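Local coordinates for tryptophan halogenase (Shewanella frigidimarina, PDB 2PYX), which probably acts as a flavin-dependent halogenase that uses FAD, in a monooxygenase-type reaction, to halogenate tryptophan, at residues 61-66 with 364-369; 283-288 with 357-362. All blocks are in the same frame, centred on the assembly; numbering follows the deposited sequence. Where two conformers were deposited one is given.

Contact 1: residues 61-66 with 364-369; sequences GTWPSM and ALALIE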
loop_
_atom_site.group_PDB
_atom_site.type_symbol
_atom_site.label_atom_id
_atom_site.label_comp_id
_atom_site.label_asym_id
_atom_site.label_seq_id
_atom_site.Cartn_x
_atom_site.Cartn_y
_atom_site.Cartn_z
ATOM N N GLY A 61 -0.531 -2.970 -6.189
ATOM C CA GLY A 61 -0.349 -3.867 -5.067
ATOM C C GLY A 61 -1.069 -3.423 -3.797
ATOM O O GLY A 61 -1.359 -2.233 -3.570
ATOM N N THR A 62 -1.293 -4.403 -2.927
ATOM C CA THR A 62 -1.904 -4.185 -1.619
ATOM C C THR A 62 -1.052 -4.751 -0.510
ATOM O O THR A 62 -0.050 -5.421 -0.743
ATOM C CB THR A 62 -3.303 -4.814 -1.509
ATOM O OG1 THR A 62 -3.217 -6.178 -1.096
ATOM C CG2 THR A 62 -4.045 -4.739 -2.783
ATOM N N TRP A 63 -1.475 -4.444 0.708
ATOM C CA TRP A 63 -0.917 -5.034 1.925
ATOM C C TRP A 63 -1.885 -6.158 2.347
ATOM O O TRP A 63 -2.981 -6.290 1.803
ATOM C CB TRP A 63 -0.660 -3.961 3.037
ATOM C CG TRP A 63 0.660 -3.240 2.824
ATOM C CD1 TRP A 63 0.951 -2.353 1.822
ATOM C CD2 TRP A 63 1.875 -3.392 3.582
ATOM N NE1 TRP A 63 2.257 -1.937 1.924
ATOM C CE2 TRP A 63 2.844 -2.551 2.995
ATOM C CE3 TRP A 63 2.233 -4.137 4.706
ATOM C CZ2 TRP A 63 4.150 -2.484 3.463
ATOM C CZ3 TRP A 63 3.506 -4.035 5.187
ATOM C CH2 TRP A 63 4.448 -3.221 4.584
ATOM N N PRO A 64 -1.472 -6.954 3.327
ATOM C CA PRO A 64 -2.358 -8.002 3.807
ATOM C C PRO A 64 -3.656 -7.526 4.418
ATOM O O PRO A 64 -4.594 -8.314 4.503
ATOM C CB PRO A 64 -1.508 -8.715 4.849
ATOM C CG PRO A 64 -0.077 -8.465 4.442
ATOM C CD PRO A 64 -0.115 -7.053 3.898
ATOM N N SER A 65 -3.708 -6.261 4.821
ATOM C CA SER A 65 -4.939 -5.642 5.295
ATOM C C SER A 65 -6.102 -5.824 4.317
ATOM O O SER A 65 -7.271 -5.909 4.739
ATOM C CB SER A 65 -4.689 -4.160 5.532
ATOM O OG SER A 65 -4.086 -3.568 4.390
HETATM N N MSE A 66 -5.796 -5.948 3.022
HETATM C CA MSE A 66 -6.836 -6.018 2.015
HETATM C C MSE A 66 -7.663 -7.284 2.180
HETATM O O MSE A 66 -8.849 -7.294 1.859
HETATM C CB MSE A 66 -6.247 -5.954 0.622
HETATM C CG MSE A 66 -7.288 -5.794 -0.473
HETATM SE SE MSE A 66 -8.489 -4.253 -0.305
HETATM C CE MSE A 66 -7.238 -2.893 -0.835
ATOM N N ALA A 364 -0.584 3.360 -1.138
ATOM C CA ALA A 364 -1.823 4.040 -1.578
ATOM C C ALA A 364 -3.101 3.339 -1.109
ATOM O O ALA A 364 -3.967 3.977 -0.476
ATOM C CB ALA A 364 -1.839 4.246 -3.066
ATOM N N LEU A 365 -3.261 2.055 -1.450
ATOM C CA LEU A 365 -4.485 1.352 -0.980
ATOM C C LEU A 365 -4.483 1.171 0.547
ATOM O O LEU A 365 -5.533 1.220 1.190
ATOM C CB LEU A 365 -4.666 0.021 -1.694
ATOM C CG LEU A 365 -5.217 0.159 -3.113
ATOM C CD1 LEU A 365 -5.083 -1.171 -3.864
ATOM C CD2 LEU A 365 -6.665 0.611 -3.082
ATOM N N ALA A 366 -3.311 0.963 1.140
ATOM C CA ALA A 366 -3.214 0.849 2.617
ATOM C C ALA A 366 -3.769 2.085 3.310
ATOM O O ALA A 366 -4.446 1.977 4.340
ATOM C CB ALA A 366 -1.764 0.662 3.005
ATOM N N LEU A 367 -3.455 3.269 2.791
ATOM C CA LEU A 367 -3.967 4.526 3.385
ATOM C C LEU A 367 -5.481 4.663 3.173
ATOM O O LEU A 367 -6.182 5.150 4.060
ATOM C CB LEU A 367 -3.249 5.732 2.816
ATOM C CG LEU A 367 -1.828 5.956 3.329
ATOM C CD1 LEU A 367 -1.061 6.934 2.421
ATOM C CD2 LEU A 367 -1.937 6.457 4.778
ATOM N N ILE A 368 -5.980 4.278 2.001
ATOM C CA ILE A 368 -7.410 4.263 1.775
ATOM C C ILE A 368 -8.107 3.373 2.833
ATOM O O ILE A 368 -9.098 3.769 3.491
ATOM C CB ILE A 368 -7.736 3.824 0.332
ATOM C CG1 ILE A 368 -7.412 4.955 -0.639
ATOM C CG2 ILE A 368 -9.183 3.418 0.208
ATOM C CD1 ILE A 368 -7.313 4.481 -2.101
ATOM N N GLU A 369 -7.603 2.150 2.999
ATOM C CA GLU A 369 -8.186 1.215 3.967
ATOM C C GLU A 369 -8.105 1.800 5.376
ATOM O O GLU A 369 -9.044 1.673 6.130
ATOM C CB GLU A 369 -7.410 -0.091 3.939
ATOM C CG GLU A 369 -7.469 -0.935 2.683
ATOM C CD GLU A 369 -6.607 -2.166 2.922
ATOM O OE1 GLU A 369 -7.117 -3.124 3.500
ATOM O OE2 GLU A 369 -5.400 -2.145 2.593
HETATM O O HOH W 1 -1.540 -0.744 -0.675
HETATM O O HOH W 2 -1.688 0.542 -3.525
HETATM O O HOH W 3 -3.387 -2.344 0.798
#
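In what is probably an FAD-dependent halogenase, the turn leading from strand 60-61 into helix 65-73 packs on the first turns of helix 363-377, where Thr62, Ser65 and Met66 meet Leu365 and Glu369. It adjoins two predicted sites: Leu365 also touches Thr17 of the FAD site, and Thr62 O accepts a hydrogen bond from Lys89 NZ, the predicted active-site lysine. Glu369 carries the polar grip. Ser65 OG donates to Glu369 OE2 over 2.6 Å, meeting it on the syn side but 30° out of the carboxylate plane; chi1 of 51° sets OG between the backbone N and the carbonyl carbon, where it meets OE2. OE2 takes a second donor, water 3, which also accepts from Trp63 N; OE1 is held by Thr69 OG1. Met66, a selenomethionine in the crystal, crosses Glu369 obliquely. Its chain bends at chi2 and chi3 and brings CE within 3.9 Å of Glu369 CD and 4.0 Å of Leu365 CB. Leu365 CD1 and Thr62 CG2 extend the apolar patch at 3.9 Å, and Ala366 CB packs against Trp63 CD1 at 4.2 Å. Near the start of the helix, amides that have no preceding turn to bond to are met by water: water 2 accepts from Leu365 N at 3.0 Å and water 1 from Ala366 N at 3.1 Å, and both stand beside Gly61 O. Within the turn, Thr62 OG1 and Met66 N donate to Trp63 O from opposite faces of its carbonyl plane, the hydroxyl at 2.9 Å.

Contact 2: residues 283-288 with 357-362; sequences WIWDIG and IEPLEA
The backbones of strand 283-288 and of the type II beta turn Pro359-Ala362, which carries Glu361, predicted to bind L-tryptophan, stay well apart, with Trp285 CA and Leu360 CA 8.3 Å from each other. Side chains span the distance, the Trp283 ring also reaching the turn backbone, with CZ2 3.4 Å from Leu360 N. Trp283 NE1 donates to OE2 of Glu358, just before the turn, at 3.0 Å with an N-H...O angle of 155°, the oxygen a little out of the ring plane and the indole approaching from above the carboxylate plane. Tyr412 OH shares OE2, and Asn253 ND2 holds OE1, so the buried carboxylate is gripped at both oxygens. With CG anti to the backbone N (chi1 -177°), Leu360 carries CD1 over one face of the indole, offset toward the rim, in a CH-pi contact 4.2 Å from the centroid of the six-membered ring. Leu360 CB lies 3.6 Å from Trp283 CZ2. Replacing Trp283 with an alanine would probably leave Glu358 without one of its donors and open a gap under Leu360. Farther along the strand, Trp285 CE3 meets Pro359 CG at 4.0 Å.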
loop_
_atom_site.group_PDB
_atom_site.type_symbol
_atom_site.label_atom_id
_atom_site.label_comp_id
_atom_site.label_asym_id
_atom_site.label_seq_id
_atom_site.Cartn_x
_atom_site.Cartn_y
_atom_site.Cartn_z
ATOM N N TRP A 283 13.720 3.908 -9.753
ATOM C CA TRP A 283 13.546 2.462 -9.662
ATOM C C TRP A 283 12.371 2.059 -10.513
ATOM O O TRP A 283 11.444 2.852 -10.766
ATOM C CB TRP A 283 13.371 2.025 -8.198
ATOM C CG TRP A 283 12.174 2.612 -7.519
ATOM C CD1 TRP A 283 12.064 3.856 -6.902
ATOM C CD2 TRP A 283 10.895 1.985 -7.365
ATOM N NE1 TRP A 283 10.788 4.012 -6.415
ATOM C CE2 TRP A 283 10.059 2.882 -6.665
ATOM C CE3 TRP A 283 10.364 0.752 -7.744
ATOM C CZ2 TRP A 283 8.719 2.586 -6.366
ATOM C CZ3 TRP A 283 9.058 0.422 -7.384
ATOM C CH2 TRP A 283 8.245 1.347 -6.700
ATOM N N ILE A 284 12.401 0.792 -10.951
ATOM C CA ILE A 284 11.351 0.233 -11.777
ATOM C C ILE A 284 10.528 -0.820 -11.044
ATOM O O ILE A 284 11.109 -1.741 -10.469
ATOM C CB ILE A 284 11.960 -0.363 -13.036
ATOM C CG1 ILE A 284 12.410 0.782 -13.931
ATOM C CG2 ILE A 284 10.979 -1.222 -13.787
ATOM C CD1 ILE A 284 13.190 0.351 -15.203
ATOM N N TRP A 285 9.207 -0.617 -11.011
ATOM C CA TRP A 285 8.289 -1.587 -10.405
ATOM C C TRP A 285 7.895 -2.617 -11.450
ATOM O O TRP A 285 7.923 -2.345 -12.661
ATOM C CB TRP A 285 7.048 -0.948 -9.813
ATOM C CG TRP A 285 5.958 -0.593 -10.770
ATOM C CD1 TRP A 285 5.107 -1.444 -11.420
ATOM C CD2 TRP A 285 5.537 0.729 -11.118
ATOM N NE1 TRP A 285 4.181 -0.727 -12.147
ATOM C CE2 TRP A 285 4.439 0.613 -11.980
ATOM C CE3 TRP A 285 5.995 2.015 -10.774
ATOM C CZ2 TRP A 285 3.790 1.736 -12.506
ATOM C CZ3 TRP A 285 5.365 3.109 -11.310
ATOM C CH2 TRP A 285 4.279 2.966 -12.173
ATOM N N ASP A 286 7.553 -3.812 -10.972
ATOM C CA ASP A 286 7.189 -4.894 -11.877
ATOM C C ASP A 286 6.175 -5.709 -11.082
ATOM O O ASP A 286 6.540 -6.336 -10.090
ATOM C CB ASP A 286 8.439 -5.662 -12.308
ATOM C CG ASP A 286 8.162 -6.679 -13.415
ATOM O OD1 ASP A 286 7.052 -7.268 -13.427
ATOM O OD2 ASP A 286 9.103 -6.915 -14.220
ATOM N N ILE A 287 4.914 -5.637 -11.492
ATOM C CA ILE A 287 3.763 -6.241 -10.780
ATOM C C ILE A 287 3.215 -7.323 -11.703
ATOM O O ILE A 287 2.743 -7.021 -12.798
ATOM C CB ILE A 287 2.677 -5.176 -10.496
ATOM C CG1 ILE A 287 3.126 -4.314 -9.299
ATOM C CG2 ILE A 287 1.320 -5.788 -10.178
ATOM C CD1 ILE A 287 2.257 -3.124 -9.032
ATOM N N GLY A 288 3.226 -8.562 -11.230
ATOM C CA GLY A 288 2.771 -9.710 -12.019
ATOM C C GLY A 288 1.315 -10.038 -11.740
ATOM O O GLY A 288 0.948 -10.386 -10.599
ATOM N N ILE A 357 2.469 9.657 -3.000
ATOM C CA ILE A 357 3.886 9.615 -3.311
ATOM C C ILE A 357 4.113 8.422 -4.240
ATOM O O ILE A 357 3.191 7.637 -4.487
ATOM C CB ILE A 357 4.714 9.447 -2.029
ATOM C CG1 ILE A 357 4.101 8.273 -1.202
ATOM C CG2 ILE A 357 4.677 10.762 -1.199
ATOM C CD1 ILE A 357 4.931 7.773 -0.202
ATOM N N GLU A 358 5.354 8.236 -4.689
ATOM C CA GLU A 358 5.705 7.021 -5.427
ATOM C C GLU A 358 5.194 5.755 -4.726
ATOM O O GLU A 358 5.150 5.685 -3.474
ATOM C CB GLU A 358 7.238 6.930 -5.541
ATOM C CG GLU A 358 7.942 6.763 -4.203
ATOM C CD GLU A 358 9.392 7.056 -4.331
ATOM O OE1 GLU A 358 9.732 8.248 -4.471
ATOM O OE2 GLU A 358 10.180 6.074 -4.387
ATOM N N PRO A 359 4.854 4.719 -5.493
ATOM C CA PRO A 359 4.307 3.474 -4.951
ATOM C C PRO A 359 5.324 2.525 -4.331
ATOM O O PRO A 359 5.086 1.312 -4.261
ATOM C CB PRO A 359 3.661 2.834 -6.186
ATOM C CG PRO A 359 4.470 3.326 -7.294
ATOM C CD PRO A 359 4.855 4.722 -6.973
ATOM N N LEU A 360 6.439 3.072 -3.833
ATOM C CA LEU A 360 7.420 2.287 -3.113
ATOM C C LEU A 360 6.729 1.875 -1.823
ATOM O O LEU A 360 6.245 2.716 -1.064
ATOM C CB LEU A 360 8.646 3.124 -2.789
ATOM C CG LEU A 360 9.854 2.499 -2.092
ATOM C CD1 LEU A 360 10.377 1.365 -2.899
ATOM C CD2 LEU A 360 10.957 3.507 -1.885
ATOM N N GLU A 361 6.704 0.593 -1.578
ATOM C CA GLU A 361 6.023 -0.020 -0.446
ATOM C C GLU A 361 4.495 0.095 -0.506
ATOM O O GLU A 361 3.828 -0.192 0.511
ATOM C CB GLU A 361 6.561 0.446 0.906
ATOM C CG GLU A 361 8.014 0.074 1.115
ATOM C CD GLU A 361 8.240 -1.400 1.389
ATOM O OE1 GLU A 361 7.250 -2.146 1.578
ATOM O OE2 GLU A 361 9.412 -1.804 1.412
ATOM N N ALA A 362 3.935 0.493 -1.648
ATOM C CA ALA A 362 2.505 0.369 -1.900
ATOM C C ALA A 362 1.652 0.982 -0.776
ATOM O O ALA A 362 0.794 0.325 -0.177
ATOM C CB ALA A 362 2.141 -1.119 -2.183
#

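In the fold
Both contacts are buried, contact 1 nearly at the centre of the chain and contact 2 centred about 10 Å from it, their centres 13 Å apart. They share elements: the 357-362 turn of contact 2 runs straight into helix 363-377 of contact 1, and strands 60-61 and 282-288 belong to one mixed sheet. Contact 1 combines a carboxylate-hydroxyl bond with bridging waters; contact 2 rests on an indole-carboxylate bond and packing on aromatic rings. They meet where Trp63 NE1 probably donates to Glu361 O at 2.7 Å, next to the Glu361 side chain predicted to bind tryptophan.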